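Local coordinates for protein peptidase M3B, oligoendopeptidase F (Enterococcus faecium, PDB 2QR4) that probably hydrolyses peptide bonds in short oligopeptides, as a member of the M3B family of metallopeptidases, at residues 437-449 with 463-476. Residues are numbered along the deposited sequence; the frame is centred on the assembly and turned at random.
Sequences FRQTQFAEFEHFM and YLSDSYGKLNAKYY
Phe445 and Gln441 face Tyr468 and Tyr475 where two helical segments run antiparallel at 147°, their axes 10.8 Å apart at closest approach, a helical hairpin of the largely helical M3 peptidase fold, here packed knobs-into-holes. Three knobs show the principle. Phe445 enters the hole formed by Leu464, Ser467, Tyr468 and Leu471. The edge of Tyr468 is directed at its face in a T-shaped pair, planes at 88°, with CD1 over the centre of the ring, while Leu471 CD2 rests 3.7 Å from Phe445 CB. Near the hairpin's turn, Leu464 CD1 fills in between Phe445 CZ and the CG of selenomethionine Met449.

Gln441 is a polar knob. With CG anti to the backbone N and the chain extended beyond it, its CB passes over the face of the Tyr475 ring in a CH-pi contact, and its amide reaches Asn472. There Gln441 NE2 donates to Asn472 OD1 at 2.8 Å, with an N-H...O angle of 162° and the acceptor close to the Gln441 amide plane, although the two amides are turned well out of parallel.

The third knob, Tyr475, sits among Phe437, Thr440, Gln441 and Glu444. Tyr475 OH donates to Glu444 OE1 at 2.7 Å, while Lys474 NZ forms a salt bridge to OE2 from the syn side. Both carboxylate oxygens are therefore engaged from the second helix; Asn257 of helix 246-258 also bonds to Glu444 OE1 and Lys474 NZ, joining a third helix to the pair. At the other flank Glu489 forms a salt bridge with Arg438 NH1 and a hydrogen bond with Tyr468 OH. Here one water links both helices: it accepts from Arg438 NH2, lies 2.7 Å from Tyr476 OH, and donates to Gln441 OE1 at 2.8 Å.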
ATOM      1  N   PHE A 437       1.851  14.378 -27.272  1.00 38.35           N
ATOM      2  CA  PHE A 437       3.222  14.259 -26.797  1.00 46.04           C
ATOM      3  C   PHE A 437       3.303  13.941 -25.302  1.00 46.61           C
ATOM      4  O   PHE A 437       3.962  12.976 -24.896  1.00 47.77           O
ATOM      5  CB  PHE A 437       4.062  15.504 -27.164  1.00 40.40           C
ATOM      6  CG  PHE A 437       4.461  15.545 -28.612  1.00 37.72           C
ATOM      7  CD1 PHE A 437       5.385  14.634 -29.116  1.00 42.53           C
ATOM      8  CD2 PHE A 437       3.886  16.469 -29.485  1.00 31.09           C
ATOM      9  CE1 PHE A 437       5.739  14.643 -30.480  1.00 40.00           C
ATOM     10  CE2 PHE A 437       4.246  16.499 -30.843  1.00 37.54           C
ATOM     11  CZ  PHE A 437       5.175  15.578 -31.335  1.00 31.98           C
ATOM     12  N   ARG A 438       2.626  14.740 -24.490  1.00 35.90           N
ATOM     13  CA  ARG A 438       2.694  14.580 -23.037  1.00 39.30           C
ATOM     14  C   ARG A 438       2.034  13.264 -22.559  1.00 44.05           C
ATOM     15  O   ARG A 438       2.622  12.502 -21.789  1.00 47.14           O
ATOM     16  CB  ARG A 438       2.100  15.817 -22.368  1.00 36.84           C
ATOM     17  CG  ARG A 438       2.106  15.840 -20.848  1.00 47.93           C
ATOM     18  CD  ARG A 438       1.989  17.297 -20.362  1.00 52.26           C
ATOM     19  NE  ARG A 438       1.598  17.419 -18.955  1.00 55.51           N
ATOM     20  CZ  ARG A 438       2.424  17.233 -17.920  1.00 62.20           C
ATOM     21  NH1 ARG A 438       1.963  17.365 -16.690  1.00 54.72           N
ATOM     22  NH2 ARG A 438       3.705  16.895 -18.101  1.00 42.24           N
ATOM     23  N   GLN A 439       0.836  12.970 -23.049  1.00 39.51           N
ATOM     24  CA  GLN A 439       0.179  11.732 -22.658  1.00 36.52           C
ATOM     25  C   GLN A 439       0.959  10.527 -23.154  1.00 40.07           C
ATOM     26  O   GLN A 439       1.078   9.511 -22.458  1.00 42.59           O
ATOM     27  CB  GLN A 439      -1.261  11.696 -23.138  1.00 33.55           C
ATOM     28  CG  GLN A 439      -2.111  12.871 -22.604  1.00 33.99           C
ATOM     29  CD  GLN A 439      -1.956  13.087 -21.090  1.00 42.40           C
ATOM     30  OE1 GLN A 439      -1.785  14.213 -20.636  1.00 54.07           O
ATOM     31  NE2 GLN A 439      -2.040  12.012 -20.313  1.00 51.33           N
ATOM     32  N   THR A 440       1.537  10.643 -24.341  1.00 36.27           N
ATOM     33  CA  THR A 440       2.347   9.546 -24.838  1.00 44.44           C
ATOM     34  C   THR A 440       3.638   9.372 -24.032  1.00 40.80           C
ATOM     35  O   THR A 440       4.067   8.247 -23.793  1.00 44.48           O
ATOM     36  CB  THR A 440       2.630   9.701 -26.314  1.00 44.67           C
ATOM     37  OG1 THR A 440       1.381   9.648 -27.006  1.00 44.75           O
ATOM     38  CG2 THR A 440       3.537   8.575 -26.811  1.00 32.35           C
ATOM     39  N   GLN A 441       4.238  10.486 -23.607  1.00 40.95           N
ATOM     40  CA  GLN A 441       5.373  10.456 -22.693  1.00 45.66           C
ATOM     41  C   GLN A 441       5.005   9.605 -21.469  1.00 51.00           C
ATOM     42  O   GLN A 441       5.755   8.702 -21.074  1.00 40.42           O
ATOM     43  CB  GLN A 441       5.744  11.877 -22.246  1.00 38.38           C
ATOM     44  CG  GLN A 441       7.064  11.981 -21.423  1.00 42.93           C
ATOM     45  CD  GLN A 441       7.326  13.396 -20.903  1.00 47.83           C
ATOM     46  OE1 GLN A 441       6.699  14.359 -21.340  1.00 57.04           O
ATOM     47  NE2 GLN A 441       8.234  13.519 -19.950  1.00 44.94           N
ATOM     48  N   PHE A 442       3.841   9.902 -20.892  1.00 41.66           N
ATOM     49  CA  PHE A 442       3.328   9.186 -19.738  1.00 44.21           C
ATOM     50  C   PHE A 442       3.132   7.719 -20.097  1.00 46.46           C
ATOM     51  O   PHE A 442       3.486   6.842 -19.313  1.00 46.68           O
ATOM     52  CB  PHE A 442       2.000   9.797 -19.238  1.00 41.30           C
ATOM     53  CG  PHE A 442       2.135  11.189 -18.640  1.00 39.65           C
ATOM     54  CD1 PHE A 442       3.370  11.685 -18.251  1.00 39.61           C
ATOM     55  CD2 PHE A 442       1.009  11.976 -18.420  1.00 44.91           C
ATOM     56  CE1 PHE A 442       3.489  12.955 -17.694  1.00 44.12           C
ATOM     57  CE2 PHE A 442       1.115  13.246 -17.857  1.00 47.05           C
ATOM     58  CZ  PHE A 442       2.365  13.740 -17.492  1.00 45.55           C
ATOM     59  N   ALA A 443       2.579   7.450 -21.285  1.00 41.03           N
ATOM     60  CA  ALA A 443       2.299   6.073 -21.679  1.00 38.75           C
ATOM     61  C   ALA A 443       3.579   5.278 -21.816  1.00 41.24           C
ATOM     62  O   ALA A 443       3.621   4.084 -21.487  1.00 41.56           O
ATOM     63  CB  ALA A 443       1.479   6.003 -22.971  1.00 33.03           C
ATOM     64  N   GLU A 444       4.616   5.947 -22.307  1.00 42.19           N
ATOM     65  CA  GLU A 444       5.927   5.330 -22.470  1.00 47.48           C
ATOM     66  C   GLU A 444       6.546   5.021 -21.107  1.00 48.18           C
ATOM     67  O   GLU A 444       7.108   3.941 -20.911  1.00 46.14           O
ATOM     68  CB  GLU A 444       6.857   6.217 -23.313  1.00 39.39           C
ATOM     69  CG  GLU A 444       8.181   5.524 -23.720  1.00 42.39           C
ATOM     70  CD  GLU A 444       9.019   6.332 -24.729  1.00 51.46           C
ATOM     71  OE1 GLU A 444       8.533   7.334 -25.298  1.00 49.74           O
ATOM     72  OE2 GLU A 444      10.178   5.955 -24.966  1.00 52.18           O
ATOM     73  N   PHE A 445       6.422   5.953 -20.162  1.00 42.69           N
ATOM     74  CA  PHE A 445       6.950   5.729 -18.823  1.00 36.38           C
ATOM     75  C   PHE A 445       6.164   4.636 -18.115  1.00 39.08           C
ATOM     76  O   PHE A 445       6.739   3.770 -17.453  1.00 43.84           O
ATOM     77  CB  PHE A 445       6.950   7.011 -17.997  1.00 40.60           C
ATOM     78  CG  PHE A 445       7.845   6.950 -16.790  1.00 37.50           C
ATOM     79  CD1 PHE A 445       9.219   6.847 -16.939  1.00 39.72           C
ATOM     80  CD2 PHE A 445       7.309   6.984 -15.503  1.00 38.97           C
ATOM     81  CE1 PHE A 445      10.049   6.778 -15.828  1.00 36.98           C
ATOM     82  CE2 PHE A 445       8.130   6.924 -14.386  1.00 39.11           C
ATOM     83  CZ  PHE A 445       9.502   6.820 -14.546  1.00 31.92           C
ATOM     84  N   GLU A 446       4.849   4.652 -18.260  1.00 39.00           N
ATOM     85  CA  GLU A 446       4.046   3.608 -17.626  1.00 42.80           C
ATOM     86  C   GLU A 446       4.508   2.231 -18.065  1.00 43.36           C
ATOM     87  O   GLU A 446       4.711   1.342 -17.240  1.00 49.75           O
ATOM     88  CB  GLU A 446       2.558   3.784 -17.898  1.00 35.29           C
ATOM     89  CG  GLU A 446       1.695   2.700 -17.277  1.00 41.47           C
ATOM     90  CD  GLU A 446       0.198   3.045 -17.283  1.00 49.16           C
ATOM     91  OE1 GLU A 446      -0.230   3.885 -18.104  1.00 47.57           O
ATOM     92  OE2 GLU A 446      -0.554   2.466 -16.465  1.00 44.12           O
ATOM     93  N   HIS A 447       4.707   2.059 -19.367  1.00 45.09           N
ATOM     94  CA  HIS A 447       5.117   0.761 -19.871  1.00 42.85           C
ATOM     95  C   HIS A 447       6.519   0.420 -19.386  1.00 43.23           C
ATOM     96  O   HIS A 447       6.787  -0.719 -18.999  1.00 50.67           O
ATOM     97  CB  HIS A 447       5.036   0.696 -21.395  1.00 37.12           C
ATOM     98  CG  HIS A 447       5.120  -0.696 -21.934  1.00 41.19           C
ATOM     99  ND1 HIS A 447       5.940  -1.042 -22.986  1.00 36.89           N
ATOM    100  CD2 HIS A 447       4.498  -1.836 -21.550  1.00 38.55           C
ATOM    101  CE1 HIS A 447       5.809  -2.331 -23.241  1.00 37.32           C
ATOM    102  NE2 HIS A 447       4.940  -2.837 -22.383  1.00 48.50           N
ATOM    103  N   PHE A 448       7.406   1.414 -19.407  1.00 44.25           N
ATOM    104  CA  PHE A 448       8.786   1.252 -18.925  1.00 37.61           C
ATOM    105  C   PHE A 448       8.815   0.734 -17.480  1.00 42.27           C
ATOM    106  O   PHE A 448       9.577  -0.169 -17.159  1.00 48.29           O
ATOM    107  CB  PHE A 448       9.544   2.576 -19.069  1.00 38.19           C
ATOM    108  CG  PHE A 448      10.866   2.624 -18.344  1.00 44.59           C
ATOM    109  CD1 PHE A 448      12.027   2.179 -18.956  1.00 40.47           C
ATOM    110  CD2 PHE A 448      10.949   3.149 -17.058  1.00 36.75           C
ATOM    111  CE1 PHE A 448      13.254   2.251 -18.300  1.00 42.89           C
ATOM    112  CE2 PHE A 448      12.175   3.209 -16.384  1.00 46.94           C
ATOM    113  CZ  PHE A 448      13.330   2.767 -17.014  1.00 39.93           C
HETATM  114  N   MSE A 449       7.958   1.277 -16.620  1.00 40.04           N
HETATM  115  CA  MSE A 449       7.893   0.815 -15.234  1.00 43.70           C
HETATM  116  C   MSE A 449       7.457  -0.645 -15.111  1.00 43.96           C
HETATM  117  O   MSE A 449       8.017  -1.381 -14.307  1.00 39.30           O
HETATM  118  CB  MSE A 449       6.946   1.690 -14.401  1.00 36.63           C
HETATM  119  CG  MSE A 449       7.542   3.019 -13.989  1.00 31.75           C
HETATM  120 SE   MSE A 449       6.340   4.002 -12.778  1.00 59.60          SE
HETATM  121  CE  MSE A 449       4.817   4.294 -13.994  1.00 55.14           C
ATOM    122  N   TYR A 463      16.052   5.493  -9.325  1.00 37.30           N
ATOM    123  CA  TYR A 463      15.976   4.945 -10.660  1.00 39.95           C
ATOM    124  C   TYR A 463      14.794   5.525 -11.438  1.00 38.48           C
ATOM    125  O   TYR A 463      14.899   5.815 -12.630  1.00 41.47           O
ATOM    126  CB  TYR A 463      15.837   3.433 -10.593  1.00 33.15           C
ATOM    127  CG  TYR A 463      15.854   2.787 -11.946  1.00 42.60           C
ATOM    128  CD1 TYR A 463      16.953   2.931 -12.784  1.00 48.38           C
ATOM    129  CD2 TYR A 463      14.775   2.045 -12.396  1.00 37.94           C
ATOM    130  CE1 TYR A 463      16.982   2.333 -14.036  1.00 45.42           C
ATOM    131  CE2 TYR A 463      14.794   1.440 -13.645  1.00 38.51           C
ATOM    132  CZ  TYR A 463      15.902   1.581 -14.457  1.00 46.35           C
ATOM    133  OH  TYR A 463      15.935   0.989 -15.701  1.00 43.66           O
ATOM    134  N   LEU A 464      13.667   5.681 -10.763  1.00 36.27           N
ATOM    135  CA  LEU A 464      12.460   6.219 -11.419  1.00 48.04           C
ATOM    136  C   LEU A 464      12.728   7.653 -11.882  1.00 42.90           C
ATOM    137  O   LEU A 464      12.396   8.037 -13.004  1.00 46.58           O
ATOM    138  CB  LEU A 464      11.271   6.184 -10.456  1.00 39.16           C
ATOM    139  CG  LEU A 464      10.071   5.228 -10.576  1.00 54.01           C
ATOM    140  CD1 LEU A 464      10.198   4.144 -11.616  1.00 43.26           C
ATOM    141  CD2 LEU A 464       9.734   4.653  -9.246  1.00 32.89           C
ATOM    142  N   SER A 465      13.370   8.426 -11.017  1.00 37.00           N
ATOM    143  CA  SER A 465      13.607   9.836 -11.267  1.00 39.45           C
ATOM    144  C   SER A 465      14.636  10.077 -12.351  1.00 44.70           C
ATOM    145  O   SER A 465      14.380  10.854 -13.272  1.00 50.30           O
ATOM    146  CB  SER A 465      13.968  10.545  -9.972  1.00 43.66           C
ATOM    147  OG  SER A 465      12.974  10.258  -8.992  1.00 41.73           O
ATOM    148  N   ASP A 466      15.779   9.399 -12.273  1.00 40.18           N
ATOM    149  CA  ASP A 466      16.772   9.469 -13.352  1.00 41.37           C
ATOM    150  C   ASP A 466      16.156   9.039 -14.692  1.00 45.58           C
ATOM    151  O   ASP A 466      16.440   9.630 -15.733  1.00 38.31           O
ATOM    152  CB  ASP A 466      18.007   8.596 -13.043  1.00 44.19           C
ATOM    153  CG  ASP A 466      18.782   9.070 -11.798  1.00 69.73           C
ATOM    154  OD1 ASP A 466      19.666   8.316 -11.310  1.00 74.26           O
ATOM    155  OD2 ASP A 466      18.509  10.188 -11.296  1.00 65.66           O
ATOM    156  N   SER A 467      15.320   8.001 -14.664  1.00 40.84           N
ATOM    157  CA  SER A 467      14.685   7.505 -15.868  1.00 39.51           C
ATOM    158  C   SER A 467      13.714   8.545 -16.403  1.00 44.75           C
ATOM    159  O   SER A 467      13.729   8.875 -17.590  1.00 45.11           O
ATOM    160  CB  SER A 467      13.964   6.198 -15.574  1.00 39.95           C
ATOM    161  OG  SER A 467      14.905   5.174 -15.362  1.00 44.70           O
ATOM    162  N   TYR A 468      12.885   9.081 -15.516  1.00 37.01           N
ATOM    163  CA  TYR A 468      11.915  10.094 -15.919  1.00 42.51           C
ATOM    164  C   TYR A 468      12.597  11.365 -16.413  1.00 44.66           C
ATOM    165  O   TYR A 468      12.228  11.915 -17.453  1.00 42.02           O
ATOM    166  CB  TYR A 468      10.942  10.423 -14.788  1.00 41.59           C
ATOM    167  CG  TYR A 468       9.777  11.242 -15.257  1.00 41.72           C
ATOM    168  CD1 TYR A 468       8.630  10.635 -15.740  1.00 46.41           C
ATOM    169  CD2 TYR A 468       9.826  12.618 -15.234  1.00 43.62           C
ATOM    170  CE1 TYR A 468       7.565  11.381 -16.183  1.00 45.11           C
ATOM    171  CE2 TYR A 468       8.758  13.379 -15.665  1.00 42.35           C
ATOM    172  CZ  TYR A 468       7.638  12.759 -16.148  1.00 52.91           C
ATOM    173  OH  TYR A 468       6.584  13.526 -16.583  1.00 53.43           O
ATOM    174  N   GLY A 469      13.605  11.825 -15.679  1.00 41.86           N
ATOM    175  CA  GLY A 469      14.421  12.940 -16.168  1.00 37.43           C
ATOM    176  C   GLY A 469      14.925  12.752 -17.593  1.00 44.19           C
ATOM    177  O   GLY A 469      14.861  13.679 -18.410  1.00 39.10           O
ATOM    178  N   LYS A 470      15.417  11.557 -17.914  1.00 38.27           N
ATOM    179  CA  LYS A 470      15.963  11.321 -19.257  1.00 42.09           C
ATOM    180  C   LYS A 470      14.890  11.345 -20.335  1.00 48.91           C
ATOM    181  O   LYS A 470      15.093  11.911 -21.413  1.00 47.16           O
ATOM    182  CB  LYS A 470      16.739  10.003 -19.320  1.00 44.00           C
ATOM    183  CG  LYS A 470      18.142  10.124 -18.769  1.00 44.72           C
ATOM    184  CD  LYS A 470      18.706   8.791 -18.295  1.00 58.19           C
ATOM    185  CE  LYS A 470      20.062   9.033 -17.609  1.00 53.29           C
ATOM    186  NZ  LYS A 470      20.907   7.818 -17.620  1.00 59.96           N
ATOM    187  N   LEU A 471      13.747  10.736 -20.028  1.00 46.45           N
ATOM    188  CA  LEU A 471      12.638  10.636 -20.970  1.00 47.83           C
ATOM    189  C   LEU A 471      12.105  12.038 -21.245  1.00 49.60           C
ATOM    190  O   LEU A 471      11.784  12.386 -22.382  1.00 46.22           O
ATOM    191  CB  LEU A 471      11.532   9.742 -20.390  1.00 47.85           C
ATOM    192  CG  LEU A 471      10.298   9.427 -21.236  1.00 50.58           C
ATOM    193  CD1 LEU A 471      10.654   8.549 -22.413  1.00 51.88           C
ATOM    194  CD2 LEU A 471       9.232   8.747 -20.387  1.00 45.73           C
ATOM    195  N   ASN A 472      12.049  12.855 -20.201  1.00 42.99           N
ATOM    196  CA  ASN A 472      11.577  14.222 -20.356  1.00 46.77           C
ATOM    197  C   ASN A 472      12.459  15.017 -21.319  1.00 50.11           C
ATOM    198  O   ASN A 472      11.954  15.749 -22.172  1.00 37.77           O
ATOM    199  CB  ASN A 472      11.499  14.928 -19.003  1.00 45.51           C
ATOM    200  CG  ASN A 472      10.535  16.106 -19.020  1.00 50.51           C
ATOM    201  OD1 ASN A 472       9.322  15.937 -19.036  1.00 44.58           O
ATOM    202  ND2 ASN A 472      11.079  17.301 -19.015  1.00 42.39           N
ATOM    203  N   ALA A 473      13.772  14.848 -21.190  1.00 38.40           N
ATOM    204  CA  ALA A 473      14.744  15.582 -22.001  1.00 39.73           C
ATOM    205  C   ALA A 473      14.678  15.116 -23.443  1.00 44.58           C
ATOM    206  O   ALA A 473      14.825  15.921 -24.361  1.00 49.17           O
ATOM    207  CB  ALA A 473      16.171  15.396 -21.440  1.00 30.57           C
ATOM    208  N   LYS A 474      14.459  13.812 -23.630  1.00 39.00           N
ATOM    209  CA  LYS A 474      14.285  13.231 -24.962  1.00 38.13           C
ATOM    210  C   LYS A 474      13.068  13.857 -25.648  1.00 48.72           C
ATOM    211  O   LYS A 474      13.112  14.204 -26.825  1.00 47.39           O
ATOM    212  CB  LYS A 474      14.088  11.709 -24.859  1.00 39.76           C
ATOM    213  CG  LYS A 474      13.967  10.980 -26.212  1.00 52.74           C
ATOM    214  CD  LYS A 474      13.824   9.442 -26.082  1.00 46.46           C
ATOM    215  CE  LYS A 474      12.354   9.048 -25.836  1.00 61.83           C
ATOM    216  NZ  LYS A 474      12.074   7.570 -25.954  1.00 51.35           N
ATOM    217  N   TYR A 475      11.977  13.988 -24.899  1.00 41.57           N
ATOM    218  CA  TYR A 475      10.768  14.574 -25.433  1.00 42.24           C
ATOM    219  C   TYR A 475      10.899  16.073 -25.696  1.00 44.97           C
ATOM    220  O   TYR A 475      10.601  16.545 -26.774  1.00 36.15           O
ATOM    221  CB  TYR A 475       9.583  14.280 -24.519  1.00 41.11           C
ATOM    222  CG  TYR A 475       8.881  13.002 -24.879  1.00 41.76           C
ATOM    223  CD1 TYR A 475       9.492  11.787 -24.667  1.00 36.37           C
ATOM    224  CD2 TYR A 475       7.607  13.015 -25.460  1.00 36.87           C
ATOM    225  CE1 TYR A 475       8.871  10.603 -25.008  1.00 38.79           C
ATOM    226  CE2 TYR A 475       6.969  11.840 -25.796  1.00 32.78           C
ATOM    227  CZ  TYR A 475       7.616  10.632 -25.570  1.00 40.54           C
ATOM    228  OH  TYR A 475       7.026   9.439 -25.901  1.00 43.46           O
ATOM    229  N   TYR A 476      11.390  16.831 -24.738  1.00 45.42           N
ATOM    230  CA  TYR A 476      11.385  18.266 -24.929  1.00 39.01           C
ATOM    231  C   TYR A 476      12.542  18.821 -25.734  1.00 46.63           C
ATOM    232  O   TYR A 476      12.414  19.890 -26.327  1.00 43.52           O
ATOM    233  CB  TYR A 476      11.225  18.979 -23.592  1.00 46.19           C
ATOM    234  CG  TYR A 476       9.802  18.856 -23.095  1.00 52.12           C
ATOM    235  CD1 TYR A 476       8.794  19.699 -23.575  1.00 43.45           C
ATOM    236  CD2 TYR A 476       9.449  17.865 -22.195  1.00 40.81           C
ATOM    237  CE1 TYR A 476       7.488  19.577 -23.118  1.00 47.97           C
ATOM    238  CE2 TYR A 476       8.147  17.732 -21.750  1.00 45.75           C
ATOM    239  CZ  TYR A 476       7.181  18.594 -22.202  1.00 44.93           C
ATOM    240  OH  TYR A 476       5.902  18.447 -21.746  1.00 55.12           O
TER
HETATM  241  O   HOH W   1       5.359  16.466 -20.008  1.00 28.62           O